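Local coordinates for guanine deaminase (Escherichia coli, PDB 6OHB), which catalyses the zinc-dependent hydrolytic deamination of guanine to xanthine and ammonia, the single step from guanine to xanthine in purine degradation, at residues H6-R12 / D37-K43; G257-H263 / E284-L288. All coordinates share one frame; numbering follows the deposited sequence.

Contact 1: residues H6-R12 / D37-K43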
loop_
_atom_site.group_PDB
_atom_site.type_symbol
_atom_site.label_atom_id
_atom_site.label_comp_id
_atom_site.label_asym_id
_atom_site.label_seq_id
_atom_site.Cartn_x
_atom_site.Cartn_y
_atom_site.Cartn_z
ATOM N N HIS A 6 30.832 -11.945 31.297
ATOM C CA HIS A 6 30.200 -11.331 30.139
ATOM C C HIS A 6 30.082 -9.818 30.319
ATOM O O HIS A 6 30.297 -9.270 31.402
ATOM C CB HIS A 6 28.824 -11.953 29.890
ATOM C CG HIS A 6 28.882 -13.329 29.306
ATOM N ND1 HIS A 6 28.517 -13.601 28.004
ATOM C CD2 HIS A 6 29.262 -14.512 29.846
ATOM C CE1 HIS A 6 28.668 -14.891 27.767
ATOM N NE2 HIS A 6 29.121 -15.467 28.868
ATOM N N THR A 7 29.712 -9.147 29.231
ATOM C CA THR A 7 29.765 -7.696 29.131
ATOM C C THR A 7 28.394 -7.119 28.791
ATOM O O THR A 7 27.502 -7.817 28.305
ATOM C CB THR A 7 30.774 -7.273 28.064
ATOM O OG1 THR A 7 30.780 -5.845 27.946
ATOM C CG2 THR A 7 30.392 -7.898 26.731
ATOM N N LEU A 8 28.256 -5.816 29.020
ATOM C CA LEU A 8 27.004 -5.091 28.855
ATOM C C LEU A 8 26.993 -4.282 27.557
ATOM O O LEU A 8 28.039 -3.920 27.009
ATOM C CB LEU A 8 26.787 -4.155 30.048
ATOM C CG LEU A 8 25.420 -4.058 30.722
ATOM C CD1 LEU A 8 24.713 -5.396 30.728
ATOM C CD2 LEU A 8 25.591 -3.555 32.147
ATOM N N LYS A 9 25.781 -4.009 27.065
ATOM C CA LYS A 9 25.544 -3.008 26.028
ATOM C C LYS A 9 24.449 -2.072 26.509
ATOM O O LYS A 9 23.501 -2.511 27.167
ATOM C CB LYS A 9 25.126 -3.628 24.682
ATOM C CG LYS A 9 26.173 -4.507 24.031
ATOM C CD LYS A 9 25.729 -4.945 22.639
ATOM C CE LYS A 9 26.505 -6.168 22.173
ATOM N NZ LYS A 9 26.230 -6.500 20.750
ATOM N N ALA A 10 24.573 -0.789 26.168
ATOM C CA ALA A 10 23.630 0.243 26.584
ATOM C C ALA A 10 23.023 0.918 25.363
ATOM O O ALA A 10 23.751 1.397 24.488
ATOM C CB ALA A 10 24.317 1.287 27.469
ATOM N N VAL A 11 21.693 0.980 25.320
ATOM C CA VAL A 11 20.956 1.580 24.215
ATOM C C VAL A 11 20.012 2.626 24.792
ATOM O O VAL A 11 19.163 2.307 25.630
ATOM C CB VAL A 11 20.167 0.532 23.410
ATOM C CG1 VAL A 11 19.284 1.215 22.382
ATOM C CG2 VAL A 11 21.112 -0.465 22.739
ATOM N N ARG A 12 20.140 3.865 24.334
ATOM C CA ARG A 12 19.331 4.964 24.838
ATOM C C ARG A 12 18.353 5.450 23.771
ATOM O O ARG A 12 18.679 5.473 22.580
ATOM C CB ARG A 12 20.232 6.115 25.289
ATOM C CG ARG A 12 19.483 7.228 25.969
ATOM C CD ARG A 12 20.402 8.358 26.374
ATOM N NE ARG A 12 19.647 9.410 27.039
ATOM C CZ ARG A 12 20.198 10.488 27.580
ATOM N NH1 ARG A 12 21.516 10.651 27.536
ATOM N NH2 ARG A 12 19.433 11.399 28.169
ATOM N N ASP A 37 12.426 8.955 27.487
ATOM C CA ASP A 37 13.870 9.026 27.711
ATOM C C ASP A 37 14.271 7.761 28.464
ATOM O O ASP A 37 14.373 7.745 29.695
ATOM C CB ASP A 37 14.247 10.297 28.468
ATOM C CG ASP A 37 15.752 10.514 28.539
ATOM O OD1 ASP A 37 16.481 9.914 27.725
ATOM O OD2 ASP A 37 16.204 11.281 29.420
ATOM N N GLY A 38 14.492 6.690 27.709
ATOM C CA GLY A 38 14.709 5.376 28.270
ATOM C C GLY A 38 16.057 4.745 27.988
ATOM O O GLY A 38 16.803 5.172 27.095
ATOM N N LEU A 39 16.349 3.691 28.748
ATOM C CA LEU A 39 17.608 2.968 28.704
ATOM C C LEU A 39 17.324 1.476 28.684
ATOM O O LEU A 39 16.525 0.974 29.488
ATOM C CB LEU A 39 18.485 3.307 29.909
ATOM C CG LEU A 39 19.676 2.372 30.120
ATOM C CD1 LEU A 39 20.648 2.512 28.959
ATOM C CD2 LEU A 39 20.361 2.664 31.449
ATOM N N LEU A 40 17.996 0.782 27.766
ATOM C CA LEU A 40 17.920 -0.661 27.596
ATOM C C LEU A 40 19.326 -1.215 27.753
ATOM O O LEU A 40 20.217 -0.884 26.964
ATOM C CB LEU A 40 17.348 -1.024 26.224
ATOM C CG LEU A 40 17.479 -2.499 25.836
ATOM C CD1 LEU A 40 16.556 -3.356 26.689
ATOM C CD2 LEU A 40 17.197 -2.704 24.351
ATOM N N LEU A 41 19.527 -2.031 28.780
ATOM C CA LEU A 41 20.792 -2.697 29.036
ATOM C C LEU A 41 20.666 -4.162 28.645
ATOM O O LEU A 41 19.729 -4.846 29.082
ATOM C CB LEU A 41 21.189 -2.581 30.509
ATOM C CG LEU A 41 21.642 -1.201 30.971
ATOM C CD1 LEU A 41 21.870 -1.206 32.472
ATOM C CD2 LEU A 41 22.902 -0.785 30.225
ATOM N N ILE A 42 21.647 -4.631 27.878
ATOM C CA ILE A 42 21.655 -5.934 27.232
ATOM C C ILE A 42 22.855 -6.716 27.740
ATOM O O ILE A 42 23.973 -6.189 27.783
ATOM C CB ILE A 42 21.736 -5.784 25.697
ATOM C CG1 ILE A 42 20.556 -4.975 25.168
ATOM C CG2 ILE A 42 21.856 -7.140 25.012
ATOM C CD1 ILE A 42 20.726 -4.585 23.712
ATOM N N LYS A 43 22.628 -7.981 28.085
ATOM C CA LYS A 43 23.700 -8.877 28.500
ATOM C C LYS A 43 23.352 -10.289 28.058
ATOM O O LYS A 43 22.236 -10.758 28.309
ATOM C CB LYS A 43 23.908 -8.836 30.021
ATOM C CG LYS A 43 25.071 -9.697 30.503
ATOM C CD LYS A 43 24.914 -10.110 31.961
ATOM C CE LYS A 43 25.934 -9.415 32.853
ATOM N NZ LYS A 43 26.062 -10.088 34.177
#

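Contact 2: residues G257-H263 / E284-L288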
loop_
_atom_site.group_PDB
_atom_site.type_symbol
_atom_site.label_atom_id
_atom_site.label_comp_id
_atom_site.label_asym_id
_atom_site.label_seq_id
_atom_site.Cartn_x
_atom_site.Cartn_y
_atom_site.Cartn_z
ATOM N N GLY A 257 -15.579 -30.889 6.890
ATOM C CA GLY A 257 -15.041 -29.637 6.398
ATOM C C GLY A 257 -13.521 -29.609 6.400
ATOM O O GLY A 257 -12.839 -30.605 6.656
ATOM N N TYR A 258 -12.995 -28.414 6.125
ATOM C CA TYR A 258 -11.560 -28.238 5.914
ATOM C C TYR A 258 -10.776 -28.407 7.215
ATOM O O TYR A 258 -9.848 -29.224 7.297
ATOM C CB TYR A 258 -11.317 -26.860 5.294
ATOM C CG TYR A 258 -10.014 -26.677 4.540
ATOM C CD1 TYR A 258 -8.926 -27.514 4.755
ATOM C CD2 TYR A 258 -9.870 -25.636 3.628
ATOM C CE1 TYR A 258 -7.732 -27.325 4.072
ATOM C CE2 TYR A 258 -8.687 -25.440 2.944
ATOM C CZ TYR A 258 -7.621 -26.285 3.167
ATOM O OH TYR A 258 -6.447 -26.085 2.477
ATOM N N LEU A 259 -11.116 -27.624 8.242
ATOM C CA LEU A 259 -10.360 -27.684 9.490
ATOM C C LEU A 259 -10.437 -29.064 10.132
ATOM O O LEU A 259 -9.492 -29.488 10.813
ATOM C CB LEU A 259 -10.866 -26.615 10.463
ATOM C CG LEU A 259 -10.286 -26.631 11.887
ATOM C CD1 LEU A 259 -8.772 -26.463 11.883
ATOM C CD2 LEU A 259 -10.945 -25.578 12.763
ATOM N N ASP A 260 -11.538 -29.785 9.920
ATOM C CA ASP A 260 -11.674 -31.092 10.547
ATOM C C ASP A 260 -10.718 -32.121 9.960
ATOM O O ASP A 260 -10.376 -33.087 10.649
ATOM C CB ASP A 260 -13.111 -31.597 10.440
ATOM C CG ASP A 260 -13.343 -32.854 11.260
ATOM O OD1 ASP A 260 -13.497 -32.738 12.496
ATOM O OD2 ASP A 260 -13.365 -33.957 10.668
ATOM N N VAL A 261 -10.258 -31.928 8.724
ATOM C CA VAL A 261 -9.226 -32.811 8.186
ATOM C C VAL A 261 -7.957 -32.701 9.021
ATOM O O VAL A 261 -7.352 -33.711 9.397
ATOM C CB VAL A 261 -8.953 -32.490 6.706
ATOM C CG1 VAL A 261 -7.956 -33.490 6.131
ATOM C CG2 VAL A 261 -10.250 -32.488 5.917
ATOM N N TYR A 262 -7.540 -31.468 9.330
ATOM C CA TYR A 262 -6.357 -31.275 10.160
ATOM C C TYR A 262 -6.605 -31.752 11.582
ATOM O O TYR A 262 -5.722 -32.355 12.204
ATOM C CB TYR A 262 -5.956 -29.800 10.176
ATOM C CG TYR A 262 -5.565 -29.235 8.836
ATOM C CD1 TYR A 262 -4.619 -29.867 8.038
ATOM C CD2 TYR A 262 -6.142 -28.063 8.369
ATOM C CE1 TYR A 262 -4.263 -29.345 6.806
ATOM C CE2 TYR A 262 -5.794 -27.532 7.142
ATOM C CZ TYR A 262 -4.856 -28.174 6.365
ATOM O OH TYR A 262 -4.514 -27.638 5.145
ATOM N N HIS A 263 -7.813 -31.513 12.098
ATOM C CA HIS A 263 -8.131 -31.865 13.479
ATOM C C HIS A 263 -8.114 -33.374 13.696
ATOM O O HIS A 263 -7.588 -33.849 14.709
ATOM C CB HIS A 263 -9.490 -31.277 13.864
ATOM C CG HIS A 263 -9.893 -31.548 15.280
ATOM N ND1 HIS A 263 -9.231 -31.006 16.361
ATOM C CD2 HIS A 263 -10.900 -32.294 15.794
ATOM C CE1 HIS A 263 -9.809 -31.411 17.477
ATOM N NE2 HIS A 263 -10.824 -32.193 17.161
ATOM N N GLU A 284 -15.874 -24.143 12.701
ATOM C CA GLU A 284 -14.419 -24.091 12.616
ATOM C C GLU A 284 -13.845 -23.021 13.539
ATOM O O GLU A 284 -12.773 -23.215 14.127
ATOM C CB GLU A 284 -13.997 -23.852 11.167
ATOM C CG GLU A 284 -14.267 -25.039 10.252
ATOM C CD GLU A 284 -14.316 -24.650 8.784
ATOM O OE1 GLU A 284 -14.741 -23.514 8.476
ATOM O OE2 GLU A 284 -13.935 -25.487 7.936
ATOM N N TRP A 285 -14.540 -21.888 13.682
ATOM C CA TRP A 285 -14.141 -20.891 14.671
ATOM C C TRP A 285 -14.103 -21.505 16.066
ATOM O O TRP A 285 -13.113 -21.363 16.799
ATOM C CB TRP A 285 -15.107 -19.704 14.646
ATOM C CG TRP A 285 -14.871 -18.697 13.558
ATOM C CD1 TRP A 285 -15.693 -18.427 12.499
ATOM C CD2 TRP A 285 -13.755 -17.806 13.435
ATOM N NE1 TRP A 285 -15.153 -17.434 11.720
ATOM C CE2 TRP A 285 -13.963 -17.033 12.272
ATOM C CE3 TRP A 285 -12.596 -17.590 14.189
ATOM C CZ2 TRP A 285 -13.058 -16.062 11.848
ATOM C CZ3 TRP A 285 -11.698 -16.625 13.767
ATOM C CH2 TRP A 285 -11.935 -15.873 12.606
ATOM N N ASP A 286 -15.179 -22.208 16.446
ATOM C CA ASP A 286 -15.230 -22.814 17.776
ATOM C C ASP A 286 -14.175 -23.904 17.945
ATOM O O ASP A 286 -13.626 -24.065 19.040
ATOM C CB ASP A 286 -16.623 -23.384 18.050
ATOM C CG ASP A 286 -17.715 -22.328 17.996
ATOM O OD1 ASP A 286 -17.404 -21.127 18.162
ATOM O OD2 ASP A 286 -18.892 -22.703 17.801
ATOM N N ARG A 287 -13.885 -24.660 16.884
ATOM C CA ARG A 287 -12.849 -25.688 16.964
ATOM C C ARG A 287 -11.469 -25.070 17.160
ATOM O O ARG A 287 -10.673 -25.555 17.974
ATOM C CB ARG A 287 -12.889 -26.563 15.711
ATOM C CG ARG A 287 -11.867 -27.690 15.667
ATOM C CD ARG A 287 -12.202 -28.840 16.626
ATOM N NE ARG A 287 -13.356 -29.664 16.242
ATOM C CZ ARG A 287 -13.511 -30.301 15.081
ATOM N NH1 ARG A 287 -12.587 -30.240 14.130
ATOM N NH2 ARG A 287 -14.607 -31.020 14.867
ATOM N N LEU A 288 -11.157 -24.011 16.408
ATOM C CA LEU A 288 -9.894 -23.310 16.614
ATOM C C LEU A 288 -9.799 -22.765 18.032
ATOM O O LEU A 288 -8.735 -22.817 18.659
ATOM C CB LEU A 288 -9.744 -22.179 15.599
ATOM C CG LEU A 288 -9.439 -22.572 14.155
ATOM C CD1 LEU A 288 -9.315 -21.326 13.289
ATOM C CD2 LEU A 288 -8.176 -23.418 14.079
#

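Contact 1: residues H6-R12 / D37-K43
Strands 8-12 and 38-43 run antiparallel, their axes 4.7 Å apart at closest approach and inclined at 159°, with Lys9-Ile42 and Val11-Leu40 as the hydrogen-bonded pairs. Each pair is closed by two bonds, such as Lys9 N to Ile42 O and Leu40 N to Val11 O, both 2.9 Å. Between them sits the non-hydrogen-bonded pair Ala10-Leu41, and there the small methyl of Ala10 is met by one branch of its partner, CB lying 3.7 Å from Leu41 CD2. Leu39 reaches the same methyl from two residues along the strand, on the same face, its CD1 4.1 Å from Ala10 CB. On the face carrying Val11, Leu40 and Ile42, Val11 lies opposite Leu40 and also reaches diagonally, its CG2, set beside its own backbone N, 4.3 Å from Ile42 CD1, and Phe388 of strand 388-391 packs against all three. Lys9 adds only its CB to Ile42, since its extended chain carries NZ off to the carbonyl of Gly432. At the end of strand 8-12, where Arg12 pairs with Leu39, its CG is anti to the backbone N (chi1 -173°) and the chain stays straight as far as NE, which forms a salt bridge with Asp37 OD1 at 3.3 Å on the syn side of the carboxylate. The two flat groups are nearly coplanar, 21° apart, and NH2 adds weak bonds to both oxygens. Strand 67-70 flanks 8-12 in parallel and strand 46-50 flanks 38-43, completing the mixed four-stranded sheet of the small beta domain that accompanies the barrel in many amidohydrolases.

Contact 2: residues G257-H263 / E284-L288
One face of the His263 imidazole is covered by Arg287, whose CD sits over the ring centre, 3.5 Å from the centroid and 5° off the normal, as a CH-pi contact. The guanidinium then continues across the ring toward CD2 and lies flat on it, centres 3.9 Å apart and planes inclined by 22°. At its edge the guanidinium meets Asp260: NH1 and NH2 both bond to OD1, each at 3.1 Å, in an end-on salt bridge to a single oxygen. That oxygen is approached on its anti side, with the carboxylate turned well away from the guanidinium plane, and it also accepts from Gln264. Bends at its second and third torsions fold the arginine back over the ring, while ND1 of His263 is held by Thr268. A leucine in place of Arg287 would probably leave Asp260 without its counter-charge from the other helix and strip the stacked guanidinium from the imidazole. Next to this polar group, Leu259 drives CD2 between the two helices, 3.6 Å from Leu288 CG and 3.7 Å from Arg287 CB, and against the backbone carbonyl of Glu284. The carbon chain of Glu284 lines the same leucine, CG to Leu259 CB 3.8 Å. Tyr258 turns from the interface toward Phe210 and Cys239, two residues that by similarity bind substrate. Here helices 258-264 and 282-290 pack side by side, their local segments inclined at 29°, as neighbouring outer helices of the amidohydrolase TIM barrel.

Contact 1 and contact 2 lie on opposite sides of the chain's centre, their own centres 45 Å apart and their nearest atoms about 33 Å, so neither touches the other. Along the sequence they follow in series: 6-12 with 37-43 is complete before the barrel's catalytic elements begin, whereas 257-263 and 284-288 are separated by strand 272-274 of the barrel. The zinc ion, bound by His82, His84, His237 and Asp327, is approached more closely by contact 2, through Tyr258, whose side chain is about 10 Å from the metal. Tyr262 also bonds to the carbonyl of His237. Contact 1 is remote from the active site and belongs to the beta domain.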